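Side-chain contacts in VipE (Legionella pneumophila subsp. pneumophila str. Philadelphia 1, PDB 4QN8), which is a Legionella effector protein of unknown biochemical activity, represented here by its all-helical N-terminal part, and probably acts inside the host cell: residues A[77-82]-A[116-121]; A[87-92]-A[102-107]; A[16-19]-A[23-26]; A[130-135]-A[139-144]; A[27-32]-A[82-87]. All coordinates share one frame; numbering follows the deposited sequence.

Contact 1: A[77-82]-A[116-121]; sequences ILHQLT and PTKAEE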
# COMPACT_ATOMS: atom_id res chain seq x y z
N ILE A 77 -6.30 12.27 -6.96
CA ILE A 77 -6.23 10.95 -7.62
C ILE A 77 -5.72 9.88 -6.66
O ILE A 77 -6.27 8.77 -6.59
CB ILE A 77 -5.37 10.97 -8.91
CG1 ILE A 77 -6.02 11.84 -9.99
CG2 ILE A 77 -5.19 9.55 -9.44
CD1 ILE A 77 -7.12 11.14 -10.76
N LEU A 78 -4.66 10.20 -5.92
CA LEU A 78 -4.16 9.31 -4.89
C LEU A 78 -5.22 9.01 -3.84
O LEU A 78 -5.36 7.85 -3.41
CB LEU A 78 -2.92 9.94 -4.24
CG LEU A 78 -2.43 9.35 -2.93
CD1 LEU A 78 -1.85 7.95 -3.14
CD2 LEU A 78 -1.38 10.32 -2.37
N HIS A 79 -5.99 10.01 -3.43
CA HIS A 79 -7.00 9.77 -2.39
C HIS A 79 -8.06 8.80 -2.90
O HIS A 79 -8.48 7.88 -2.20
CB HIS A 79 -7.66 11.06 -1.94
CG HIS A 79 -8.61 10.87 -0.81
ND1 HIS A 79 -8.18 10.71 0.49
CD2 HIS A 79 -9.96 10.76 -0.78
CE1 HIS A 79 -9.23 10.54 1.28
NE2 HIS A 79 -10.32 10.55 0.53
N GLN A 80 -8.47 9.02 -4.15
CA GLN A 80 -9.52 8.23 -4.80
C GLN A 80 -9.03 6.79 -4.96
O GLN A 80 -9.75 5.84 -4.66
CB GLN A 80 -9.81 8.87 -6.16
CG GLN A 80 -11.02 8.42 -6.92
CD GLN A 80 -11.19 9.24 -8.21
OE1 GLN A 80 -10.29 9.27 -9.05
NE2 GLN A 80 -12.34 9.92 -8.35
N LEU A 81 -7.79 6.63 -5.42
CA LEU A 81 -7.23 5.28 -5.58
C LEU A 81 -7.18 4.56 -4.23
O LEU A 81 -7.59 3.41 -4.12
CB LEU A 81 -5.83 5.30 -6.20
CG LEU A 81 -5.72 5.55 -7.70
CD1 LEU A 81 -4.25 5.72 -8.08
CD2 LEU A 81 -6.34 4.41 -8.49
N THR A 82 -6.72 5.25 -3.20
CA THR A 82 -6.62 4.61 -1.89
C THR A 82 -8.00 4.18 -1.36
O THR A 82 -8.15 3.09 -0.78
CB THR A 82 -5.94 5.57 -0.91
OG1 THR A 82 -4.62 5.84 -1.39
CG2 THR A 82 -5.84 4.95 0.50
N PRO A 116 -1.52 14.20 5.16
CA PRO A 116 -2.19 13.58 6.32
C PRO A 116 -3.61 14.07 6.59
O PRO A 116 -4.44 13.27 7.04
CB PRO A 116 -1.28 13.93 7.50
CG PRO A 116 -0.48 15.10 7.04
CD PRO A 116 -0.29 14.90 5.56
N THR A 117 -3.90 15.35 6.36
CA THR A 117 -5.25 15.88 6.60
C THR A 117 -6.30 15.20 5.72
O THR A 117 -7.40 14.87 6.18
CB THR A 117 -5.32 17.40 6.37
OG1 THR A 117 -4.43 18.06 7.28
CG2 THR A 117 -6.74 17.91 6.59
N LYS A 118 -5.95 15.01 4.45
CA LYS A 118 -6.84 14.33 3.51
C LYS A 118 -6.95 12.84 3.80
O LYS A 118 -8.02 12.24 3.68
CB LYS A 118 -6.34 14.55 2.08
CG LYS A 118 -7.28 14.02 1.02
CD LYS A 118 -8.67 14.61 1.18
CE LYS A 118 -9.53 14.34 -0.04
NZ LYS A 118 -10.93 14.80 0.14
N ALA A 119 -5.84 12.23 4.19
CA ALA A 119 -5.81 10.78 4.41
C ALA A 119 -6.64 10.37 5.62
O ALA A 119 -7.11 9.22 5.72
CB ALA A 119 -4.40 10.29 4.55
N GLU A 120 -6.82 11.30 6.55
CA GLU A 120 -7.58 11.02 7.76
C GLU A 120 -9.00 10.53 7.47
O GLU A 120 -9.57 9.76 8.26
CB GLU A 120 -7.61 12.26 8.66
CG GLU A 120 -8.19 12.00 10.02
CD GLU A 120 -7.38 11.01 10.84
OE1 GLU A 120 -6.22 10.70 10.48
OE2 GLU A 120 -7.92 10.55 11.87
N GLU A 121 -9.56 10.95 6.34
CA GLU A 121 -10.93 10.58 5.99
C GLU A 121 -11.12 9.07 5.76
O GLU A 121 -12.24 8.56 5.84
CB GLU A 121 -11.40 11.37 4.77
CG GLU A 121 -11.34 12.89 4.95
CD GLU A 121 -11.70 13.65 3.67
OE1 GLU A 121 -12.18 13.00 2.71
OE2 GLU A 121 -11.51 14.88 3.64

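Contact 2: A[87-92]-A[102-107]; sequences ELSPPG and SLEKAF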
# COMPACT_ATOMS: atom_id res chain seq x y z
N GLU A 87 -12.00 -0.26 -0.38
CA GLU A 87 -13.31 -0.88 -0.68
C GLU A 87 -13.18 -2.25 -1.33
O GLU A 87 -13.99 -3.15 -1.06
CB GLU A 87 -14.13 -0.01 -1.62
CG GLU A 87 -14.84 1.17 -1.01
CD GLU A 87 -15.42 2.07 -2.09
OE1 GLU A 87 -14.73 2.27 -3.12
OE2 GLU A 87 -16.55 2.57 -1.91
N LEU A 88 -12.18 -2.41 -2.19
CA LEU A 88 -12.07 -3.60 -3.05
C LEU A 88 -11.09 -4.66 -2.58
O LEU A 88 -11.05 -5.74 -3.17
CB LEU A 88 -11.66 -3.19 -4.46
CG LEU A 88 -12.68 -2.31 -5.18
CD1 LEU A 88 -12.10 -1.85 -6.51
CD2 LEU A 88 -14.03 -3.02 -5.38
N SER A 89 -10.30 -4.35 -1.56
CA SER A 89 -9.32 -5.28 -1.00
C SER A 89 -9.99 -6.59 -0.62
O SER A 89 -11.11 -6.58 -0.12
CB SER A 89 -8.66 -4.68 0.24
OG SER A 89 -7.76 -3.65 -0.11
N PRO A 90 -9.32 -7.72 -0.90
CA PRO A 90 -9.94 -9.04 -0.74
C PRO A 90 -10.27 -9.33 0.71
O PRO A 90 -9.51 -8.93 1.61
CB PRO A 90 -8.85 -10.01 -1.23
CG PRO A 90 -7.57 -9.23 -1.14
CD PRO A 90 -7.95 -7.82 -1.44
N PRO A 91 -11.40 -9.99 0.96
CA PRO A 91 -11.71 -10.38 2.33
C PRO A 91 -10.70 -11.44 2.76
O PRO A 91 -10.51 -12.40 2.03
CB PRO A 91 -13.10 -11.01 2.21
CG PRO A 91 -13.20 -11.47 0.78
CD PRO A 91 -12.43 -10.44 -0.00
N GLY A 92 -10.04 -11.26 3.89
CA GLY A 92 -9.17 -12.31 4.40
C GLY A 92 -9.80 -12.96 5.60
O GLY A 92 -10.98 -12.73 5.89
N SER A 102 0.57 -5.23 2.29
CA SER A 102 -0.39 -5.07 1.21
C SER A 102 -0.29 -3.73 0.52
O SER A 102 0.16 -2.74 1.10
CB SER A 102 -1.81 -5.23 1.73
OG SER A 102 -2.16 -4.09 2.49
N LEU A 103 -0.77 -3.68 -0.72
CA LEU A 103 -0.72 -2.44 -1.49
C LEU A 103 -1.62 -1.37 -0.90
O LEU A 103 -1.28 -0.17 -0.91
CB LEU A 103 -1.10 -2.71 -2.95
CG LEU A 103 -0.93 -1.51 -3.88
CD1 LEU A 103 0.56 -1.06 -3.99
CD2 LEU A 103 -1.45 -1.86 -5.27
N GLU A 104 -2.78 -1.79 -0.39
CA GLU A 104 -3.70 -0.83 0.21
C GLU A 104 -3.11 -0.20 1.47
O GLU A 104 -3.30 0.99 1.70
CB GLU A 104 -5.09 -1.44 0.46
CG GLU A 104 -5.14 -2.53 1.53
CD GLU A 104 -5.00 -3.94 0.96
OE1 GLU A 104 -4.44 -4.09 -0.17
OE2 GLU A 104 -5.44 -4.90 1.64
N LYS A 105 -2.38 -0.98 2.26
CA LYS A 105 -1.70 -0.43 3.44
C LYS A 105 -0.62 0.57 3.01
O LYS A 105 -0.48 1.66 3.60
CB LYS A 105 -1.09 -1.52 4.32
CG LYS A 105 -0.21 -0.94 5.43
CD LYS A 105 -0.07 -1.86 6.63
CE LYS A 105 0.84 -3.04 6.33
NZ LYS A 105 0.88 -3.98 7.51
N ALA A 106 0.12 0.23 1.96
CA ALA A 106 1.19 1.13 1.52
C ALA A 106 0.68 2.43 0.90
O ALA A 106 1.24 3.49 1.14
CB ALA A 106 2.15 0.43 0.58
N PHE A 107 -0.38 2.35 0.10
CA PHE A 107 -0.98 3.55 -0.47
C PHE A 107 -1.51 4.46 0.64
O PHE A 107 -1.32 5.68 0.59
CB PHE A 107 -2.10 3.18 -1.44
CG PHE A 107 -1.71 3.32 -2.88
CD1 PHE A 107 -0.77 2.47 -3.45
CD2 PHE A 107 -2.28 4.29 -3.67
CE1 PHE A 107 -0.41 2.59 -4.77
CE2 PHE A 107 -1.93 4.43 -5.00
CZ PHE A 107 -0.98 3.58 -5.55

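Contact 3: A[16-19]-A[23-26]; sequences GASL and TISN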
# COMPACT_ATOMS: atom_id res chain seq x y z
N GLY A 16 1.12 1.18 -14.49
CA GLY A 16 1.37 2.57 -14.16
C GLY A 16 0.45 3.57 -14.84
O GLY A 16 -0.03 4.52 -14.20
N ALA A 17 0.21 3.37 -16.13
CA ALA A 17 -0.58 4.34 -16.89
C ALA A 17 -2.01 4.42 -16.38
O ALA A 17 -2.60 5.51 -16.34
CB ALA A 17 -0.55 4.01 -18.36
N SER A 18 -2.58 3.28 -16.01
CA SER A 18 -4.00 3.25 -15.63
C SER A 18 -4.20 3.60 -14.17
O SER A 18 -5.32 3.87 -13.74
CB SER A 18 -4.66 1.91 -15.98
OG SER A 18 -4.11 0.85 -15.22
N LEU A 19 -3.11 3.58 -13.40
CA LEU A 19 -3.14 4.09 -12.03
C LEU A 19 -3.03 5.62 -12.04
O LEU A 19 -3.80 6.32 -11.38
CB LEU A 19 -1.99 3.51 -11.21
CG LEU A 19 -2.13 2.06 -10.78
CD1 LEU A 19 -0.85 1.57 -10.08
CD2 LEU A 19 -3.34 1.92 -9.84
N THR A 23 -7.98 5.55 -14.19
CA THR A 23 -8.96 4.86 -15.03
C THR A 23 -9.00 3.35 -14.81
O THR A 23 -9.86 2.67 -15.37
CB THR A 23 -8.73 5.14 -16.52
OG1 THR A 23 -7.42 4.68 -16.90
CG2 THR A 23 -8.84 6.61 -16.79
N ILE A 24 -8.06 2.82 -14.03
CA ILE A 24 -8.01 1.37 -13.81
C ILE A 24 -9.38 0.83 -13.39
O ILE A 24 -10.04 1.40 -12.52
CB ILE A 24 -6.92 1.01 -12.77
CG1 ILE A 24 -6.73 -0.51 -12.69
CG2 ILE A 24 -7.22 1.63 -11.41
CD1 ILE A 24 -5.42 -0.92 -12.01
N SER A 25 -9.83 -0.24 -14.03
CA SER A 25 -11.18 -0.76 -13.78
C SER A 25 -11.23 -1.43 -12.42
O SER A 25 -10.18 -1.71 -11.83
CB SER A 25 -11.59 -1.76 -14.85
OG SER A 25 -10.79 -2.93 -14.78
N ASN A 26 -12.44 -1.68 -11.91
CA ASN A 26 -12.53 -2.43 -10.65
C ASN A 26 -11.87 -3.81 -10.79
O ASN A 26 -11.22 -4.30 -9.86
CB ASN A 26 -13.99 -2.58 -10.19
CG ASN A 26 -14.55 -1.31 -9.59
OD1 ASN A 26 -13.80 -0.38 -9.25
ND2 ASN A 26 -15.88 -1.26 -9.44

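Contact 4: A[130-135]-A[139-144]; sequences TEFPGE and DNLKAV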
# COMPACT_ATOMS: atom_id res chain seq x y z
N THR A 130 -15.52 -1.17 9.93
CA THR A 130 -15.91 -2.56 10.19
C THR A 130 -14.77 -3.35 10.82
O THR A 130 -14.98 -4.11 11.78
CB THR A 130 -16.33 -3.28 8.89
OG1 THR A 130 -17.52 -2.66 8.37
CG2 THR A 130 -16.61 -4.76 9.16
N GLU A 131 -13.57 -3.17 10.28
CA GLU A 131 -12.41 -3.98 10.63
C GLU A 131 -11.68 -3.47 11.87
O GLU A 131 -10.95 -4.22 12.52
CB GLU A 131 -11.43 -4.01 9.45
CG GLU A 131 -12.01 -4.54 8.14
CD GLU A 131 -11.93 -6.05 8.02
OE1 GLU A 131 -12.08 -6.54 6.88
OE2 GLU A 131 -11.72 -6.74 9.05
N PHE A 132 -11.86 -2.18 12.16
CA PHE A 132 -11.29 -1.55 13.36
C PHE A 132 -12.38 -0.73 14.05
O PHE A 132 -12.41 0.51 13.94
CB PHE A 132 -10.10 -0.65 12.96
CG PHE A 132 -8.94 -1.41 12.37
CD1 PHE A 132 -8.90 -1.68 11.00
CD2 PHE A 132 -7.90 -1.87 13.16
CE1 PHE A 132 -7.83 -2.39 10.44
CE2 PHE A 132 -6.83 -2.57 12.61
CZ PHE A 132 -6.80 -2.84 11.25
N PRO A 133 -13.30 -1.42 14.75
CA PRO A 133 -14.52 -0.75 15.24
C PRO A 133 -14.33 0.14 16.47
O PRO A 133 -15.14 1.06 16.67
CB PRO A 133 -15.47 -1.92 15.54
CG PRO A 133 -14.57 -3.10 15.76
CD PRO A 133 -13.35 -2.88 14.91
N GLY A 134 -13.31 -0.10 17.28
CA GLY A 134 -13.13 0.65 18.50
C GLY A 134 -12.05 1.71 18.41
O GLY A 134 -11.11 1.59 17.61
N GLU A 135 -12.17 2.75 19.23
CA GLU A 135 -11.18 3.82 19.30
C GLU A 135 -9.77 3.27 19.36
O GLU A 135 -8.87 3.72 18.65
CB GLU A 135 -11.40 4.67 20.54
CG GLU A 135 -12.44 5.76 20.44
CD GLU A 135 -12.34 6.71 21.62
OE1 GLU A 135 -12.82 6.35 22.72
OE2 GLU A 135 -11.77 7.81 21.45
N ASP A 139 -6.51 3.49 17.03
CA ASP A 139 -5.26 4.00 17.60
C ASP A 139 -4.06 3.12 17.26
O ASP A 139 -3.02 3.62 16.86
CB ASP A 139 -5.37 4.10 19.12
CG ASP A 139 -6.17 5.32 19.58
OD1 ASP A 139 -6.84 5.96 18.74
OD2 ASP A 139 -6.11 5.65 20.78
N ASN A 140 -4.20 1.81 17.44
CA ASN A 140 -3.12 0.88 17.10
C ASN A 140 -2.89 0.79 15.60
O ASN A 140 -1.75 0.61 15.15
CB ASN A 140 -3.36 -0.52 17.69
CG ASN A 140 -3.14 -0.56 19.19
OD1 ASN A 140 -2.21 0.06 19.71
ND2 ASN A 140 -3.98 -1.32 19.88
N LEU A 141 -3.97 0.88 14.82
CA LEU A 141 -3.84 0.89 13.36
C LEU A 141 -2.91 2.03 12.94
O LEU A 141 -2.01 1.84 12.12
CB LEU A 141 -5.21 1.03 12.67
CG LEU A 141 -5.22 1.18 11.14
CD1 LEU A 141 -4.45 0.01 10.51
CD2 LEU A 141 -6.65 1.23 10.59
N LYS A 142 -3.11 3.20 13.53
CA LYS A 142 -2.28 4.35 13.20
C LYS A 142 -0.87 4.29 13.80
O LYS A 142 0.13 4.50 13.09
CB LYS A 142 -2.96 5.66 13.64
CG LYS A 142 -4.21 5.99 12.84
CD LYS A 142 -4.84 7.26 13.37
CE LYS A 142 -6.07 7.66 12.56
NZ LYS A 142 -6.72 8.86 13.15
N ALA A 143 -0.79 4.01 15.09
CA ALA A 143 0.47 4.16 15.82
C ALA A 143 1.40 2.96 15.66
O ALA A 143 2.61 3.10 15.75
CB ALA A 143 0.21 4.42 17.29
N VAL A 144 0.83 1.77 15.43
CA VAL A 144 1.66 0.57 15.34
C VAL A 144 1.73 0.02 13.92
O VAL A 144 2.82 -0.25 13.40
CB VAL A 144 1.15 -0.54 16.28
CG1 VAL A 144 1.96 -1.82 16.08
CG2 VAL A 144 1.23 -0.06 17.73

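Contact 5: A[27-32]-A[82-87]; sequences EELIIL and TSRMIE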
# COMPACT_ATOMS: atom_id res chain seq x y z
N GLU A 27 -12.05 -4.45 -11.94
CA GLU A 27 -11.49 -5.80 -12.12
C GLU A 27 -9.98 -5.80 -12.11
O GLU A 27 -9.35 -6.66 -11.48
CB GLU A 27 -11.98 -6.47 -13.41
CG GLU A 27 -13.43 -6.90 -13.37
CD GLU A 27 -14.35 -5.73 -13.58
OE1 GLU A 27 -15.55 -5.84 -13.23
OE2 GLU A 27 -13.88 -4.70 -14.11
N GLU A 28 -9.38 -4.87 -12.83
CA GLU A 28 -7.92 -4.82 -12.87
C GLU A 28 -7.32 -4.33 -11.54
O GLU A 28 -6.22 -4.74 -11.17
CB GLU A 28 -7.42 -4.00 -14.07
CG GLU A 28 -7.66 -4.71 -15.40
CD GLU A 28 -7.02 -6.09 -15.46
OE1 GLU A 28 -5.77 -6.17 -15.33
OE2 GLU A 28 -7.75 -7.09 -15.62
N LEU A 29 -8.07 -3.50 -10.81
CA LEU A 29 -7.61 -3.04 -9.50
C LEU A 29 -7.67 -4.21 -8.51
O LEU A 29 -6.79 -4.40 -7.68
CB LEU A 29 -8.48 -1.87 -9.03
CG LEU A 29 -8.04 -1.12 -7.77
CD1 LEU A 29 -6.58 -0.70 -7.86
CD2 LEU A 29 -8.92 0.12 -7.55
N ILE A 30 -8.71 -5.01 -8.63
CA ILE A 30 -8.86 -6.19 -7.78
C ILE A 30 -7.69 -7.14 -8.04
O ILE A 30 -7.11 -7.71 -7.11
CB ILE A 30 -10.22 -6.85 -8.04
CG1 ILE A 30 -11.29 -6.09 -7.27
CG2 ILE A 30 -10.21 -8.32 -7.65
CD1 ILE A 30 -12.72 -6.39 -7.74
N ILE A 31 -7.32 -7.30 -9.31
CA ILE A 31 -6.20 -8.18 -9.66
C ILE A 31 -4.88 -7.62 -9.11
O ILE A 31 -4.04 -8.36 -8.58
CB ILE A 31 -6.13 -8.43 -11.19
CG1 ILE A 31 -7.32 -9.30 -11.62
CG2 ILE A 31 -4.83 -9.11 -11.57
CD1 ILE A 31 -7.49 -9.43 -13.13
N LEU A 32 -4.69 -6.31 -9.23
CA LEU A 32 -3.51 -5.66 -8.69
C LEU A 32 -3.42 -5.87 -7.18
O LEU A 32 -2.32 -6.03 -6.63
CB LEU A 32 -3.56 -4.16 -9.02
CG LEU A 32 -2.38 -3.31 -8.54
CD1 LEU A 32 -1.07 -3.79 -9.19
CD2 LEU A 32 -2.62 -1.81 -8.85
N THR A 82 -6.72 5.25 -3.20
CA THR A 82 -6.62 4.61 -1.89
C THR A 82 -8.00 4.18 -1.36
O THR A 82 -8.15 3.09 -0.78
CB THR A 82 -5.94 5.57 -0.91
OG1 THR A 82 -4.62 5.84 -1.39
CG2 THR A 82 -5.84 4.95 0.50
N SER A 83 -9.00 5.01 -1.57
CA SER A 83 -10.35 4.67 -1.12
C SER A 83 -10.90 3.46 -1.85
O SER A 83 -11.54 2.59 -1.24
CB SER A 83 -11.31 5.85 -1.32
OG SER A 83 -10.99 6.92 -0.46
N ARG A 84 -10.66 3.40 -3.15
CA ARG A 84 -11.08 2.25 -3.94
C ARG A 84 -10.38 0.99 -3.47
O ARG A 84 -10.99 -0.07 -3.36
CB ARG A 84 -10.81 2.47 -5.42
CG ARG A 84 -11.69 3.51 -6.04
CD ARG A 84 -11.30 3.67 -7.49
NE ARG A 84 -11.73 2.53 -8.31
CZ ARG A 84 -11.20 2.24 -9.49
NH1 ARG A 84 -10.22 3.00 -9.97
NH2 ARG A 84 -11.63 1.20 -10.19
N MSE A 85 -9.08 1.10 -3.18
CA MSE A 85 -8.33 -0.06 -2.75
C MSE A 85 -8.88 -0.59 -1.44
O MSE A 85 -8.96 -1.81 -1.24
CB MSE A 85 -6.84 0.26 -2.64
CG MSE A 85 -6.20 0.54 -3.99
SE MSE A 85 -4.33 0.97 -3.68
CE MSE A 85 -3.76 1.24 -5.51
N ILE A 86 -9.27 0.31 -0.55
CA ILE A 86 -9.82 -0.11 0.73
C ILE A 86 -11.17 -0.81 0.50
O ILE A 86 -11.44 -1.85 1.10
CB ILE A 86 -9.92 1.08 1.73
CG1 ILE A 86 -8.51 1.43 2.24
CG2 ILE A 86 -10.84 0.76 2.90
CD1 ILE A 86 -8.30 2.86 2.71
N GLU A 87 -12.00 -0.26 -0.38
CA GLU A 87 -13.31 -0.88 -0.68
C GLU A 87 -13.18 -2.25 -1.33
O GLU A 87 -13.99 -3.15 -1.06
CB GLU A 87 -14.13 -0.01 -1.62
CG GLU A 87 -14.84 1.17 -1.01
CD GLU A 87 -15.42 2.07 -2.09
OE1 GLU A 87 -14.73 2.27 -3.12
OE2 GLU A 87 -16.55 2.57 -1.91

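Contact 1: A[77-82]-A[116-121]
A small helix-to-helix contact at the protein surface joins H79 of helix 75-88 to K118 and E121 of the segment 116-121, which carries the short helix 116-119. The segments bury 155 Å² together, and their nearest CA atoms, those of H79 and A119, are 7.0 Å apart. The evidence for a CH-pi interaction is direct: CE of K118 stands 3.7 Å from the centroid of the H79 ring and only 11° off its normal, so the methylene sits over the middle of one face. The lysine holds CG anti to its backbone N (chi1 -173°), which brings CG of K118 to 3.5 Å from ND1 of H79; a bend at chi2 then carries CE over the face. CE1 of H79 also comes within 3.2 Å of O of K118, a close polar approach of ring carbon to oxygen. The lysine amine turns to E121, where NZ of K118 and OE1 of E121 form a weak salt bridge at 3.4 Å. That same OE1 of E121 lies 3.8 Å from NE2 of H79, reaching the ring obliquely, with the carboxylate plane turned 74° from the imidazole plane. The polar end of H79 has its hydrogen bond outside the contact, from ND1 to E111 of helix 103-114, and the H122 ring stacks on the imidazole too. Bound beta-mercaptoethanol, probably from the crystallisation liquor, lies near K118. This is a CH-pi contact of a lysine stem over a histidine face, joining helix 75-88 to helix 116-119 at the surface of the all-helical fold.

Contact 2: A[87-92]-A[102-107]
The carboxylate of E104 receives the hydroxyl oxygen of S89 on one face: OG of S89 stands 3.0 Å from CD of E104, about 6° off the normal of the carboxylate plane. This face-on placement leaves OG almost equally far from the two oxygens, 3.3 Å from OE1 and 3.2 Å from OE2 of E104. Neither approach has the angle of a hydrogen bond. Toward one end of the group, CB of S89 comes to within 3.5 Å of OE2 of E104. Outside the two segments, L33 and M98 also touch the glutamate side chain. Its chain is bent sharply at chi2 (-94°, away from a staggered value), with CG lodged between the backbone N and the carbonyl carbon, and this fold presents the flat of the carboxylate to S89. The hydroxyl has its own bond, to the backbone O of M85 one turn earlier in helix 75-88, so its proton is engaged there. S89 is the first residue to leave that helix, and its carbonyl O accepts from R127. In the other segment, S102 is the N-cap of helix 103-114: its OG accepts from N of K105 at 3.1 Å and 157°. E104 therefore lies in the first turn of a helix, where the helix dipole would probably help a buried carboxylate to keep a negative charge. Chemically, then, serine and glutamate meet by van der Waals contact of oxygen over carboxyl carbon, not by a hydrogen bond, although both groups are polar and buried.

Contact 3: A[16-19]-A[23-26]
One backbone hydrogen bond links S18 and I24 across the turn: N of I24 donates to O of S18 at 2.9 Å. The bond is bent, with an N-H...O angle of 138°, and the donor lies 28° out of the carbonyl plane. It ties the amide of the outgoing chain to the last part of helix 6-20. Van der Waals contact follows beside it. OG of S18 rests 3.7 Å from CB of I24, and CB of S18 lies 4.0 Å from OG1 of T23. The hydroxyls have their partners outside the two segments, OG1 of T23 bonding to N21 and OG of S18 only weakly to O of Y15. Apolar contact completes the set: CD2 of L19 meets CD1 of I24 at 4.1 Å. I24 carries CG1 anti to its N (chi1 -172°), which lays its chain alongside L19, both pointing the same way. L81 of helix 75-88 touches both. R84 of that helix also binds O of I24, while S25 caps helix 26-32 through N of E28, so the turn lies between helices 6-20 and 26-32 with helix 75-88 packed against it.

Contact 4: A[130-135]-A[139-144]
F132 and L141 form the apolar half of this contact, their side chains meeting at about a right angle. L141 has its CG anti to the backbone N (chi1 175°), a conformation that sends the branched end from helix 135-154 across to the phenyl ring. CD2 of L141 then stands 3.8 Å from the centroid of the F132 ring and 14° off its normal, which places a methyl group over the middle of one face as a CH-pi contact. The second branch reaches further along the same ring, with CD1 of L141 3.8 Å from CZ of F132. The leucine stem follows, CB of L141 lying 3.9 Å from CE2 of F132. Thus both methyls and the methylene meet the ring, while F97, R99 and I138 also pack on F132 and F123 touches L141. The polar half is a first-turn helical bond, N of D139 to O of E135, at 2.9 Å. D139 holds its CG beside its own backbone N (chi1 -78°), and the carboxylate leans back along the helix. This brings OD1 of D139 to 3.0 Å from O of E135, two acceptors facing without a hydrogen bond. OE2 of E135 and OD1 of D139 remain 5.9 Å apart. G134 is the N-cap, and its N bonds to the D137 side chain. The chemistry is therefore divided: a leucine methyl resting on a phenyl face, and acidic groups at a helix N-terminus, where the helix dipole would probably ease any repulsion between them.

Contact 5: A[27-32]-A[82-87]
L29 of helix 26-32 divides its two methyl groups between R84 and selenomethionine M85 of helix 75-88. One branch lies on the arginine: CD2 of L29 is 3.7 Å from CZ of R84 and stands over the centre of one guanidinium face. The same methyl touches the stem, CD2 of L29 lying 3.7 Å from CB of R84, so the arginine chain curls round it. A bend at chi3 (73°) produces that curl and turns the flat head back over the leucine. The other branch faces M85, with CD1 of L29 4.1 Å from CG and 4.2 Å from CE of that residue. The long chain of M85 passes the leucine at about a right angle. L29 has its own CG anti to the backbone N (chi1 -172°), directing both methyls at the neighbouring helix, and the closest CA atoms of the two segments, those of L29 and M85, are 7.4 Å apart. In the next shell the guanidinium is held by hydrogen bonds: NH2 of R84 donates to OD1 of N26, with I24 as its second acceptor. Two acceptors on one nitrogen should limit rotation of the head and keep its face toward L29. Beyond M85 stands F107 of helix 103-114, and beyond L29 on its own helix L32 packs on L103 and on L19. The contact therefore sets helix 26-32 against helix 75-88, with helix 103-114 behind the selenomethionine and helix 6-20 next to L32.

Overall arrangement
Helix 75-88 is the common element: contacts 1, 5 and 2 draw on it in that order along its length, contacts 1 and 5 sharing T82 and contacts 5 and 2 sharing E87. Contacts 2 and 5 are close, their centres 7 Å apart, and join through F107 and L103 packing on M85. Contact 3, the first along the chain, lies 10 Å from contact 5 by centres and is tied to it by R84. Contact 4, last along the chain, is 29 Å from contact 3 between centres and on the opposite side of the chain's centre. Helix 75-88 thus carries contacts 1, 5 and 2 and touches contact 3, while contact 4 lies apart from it.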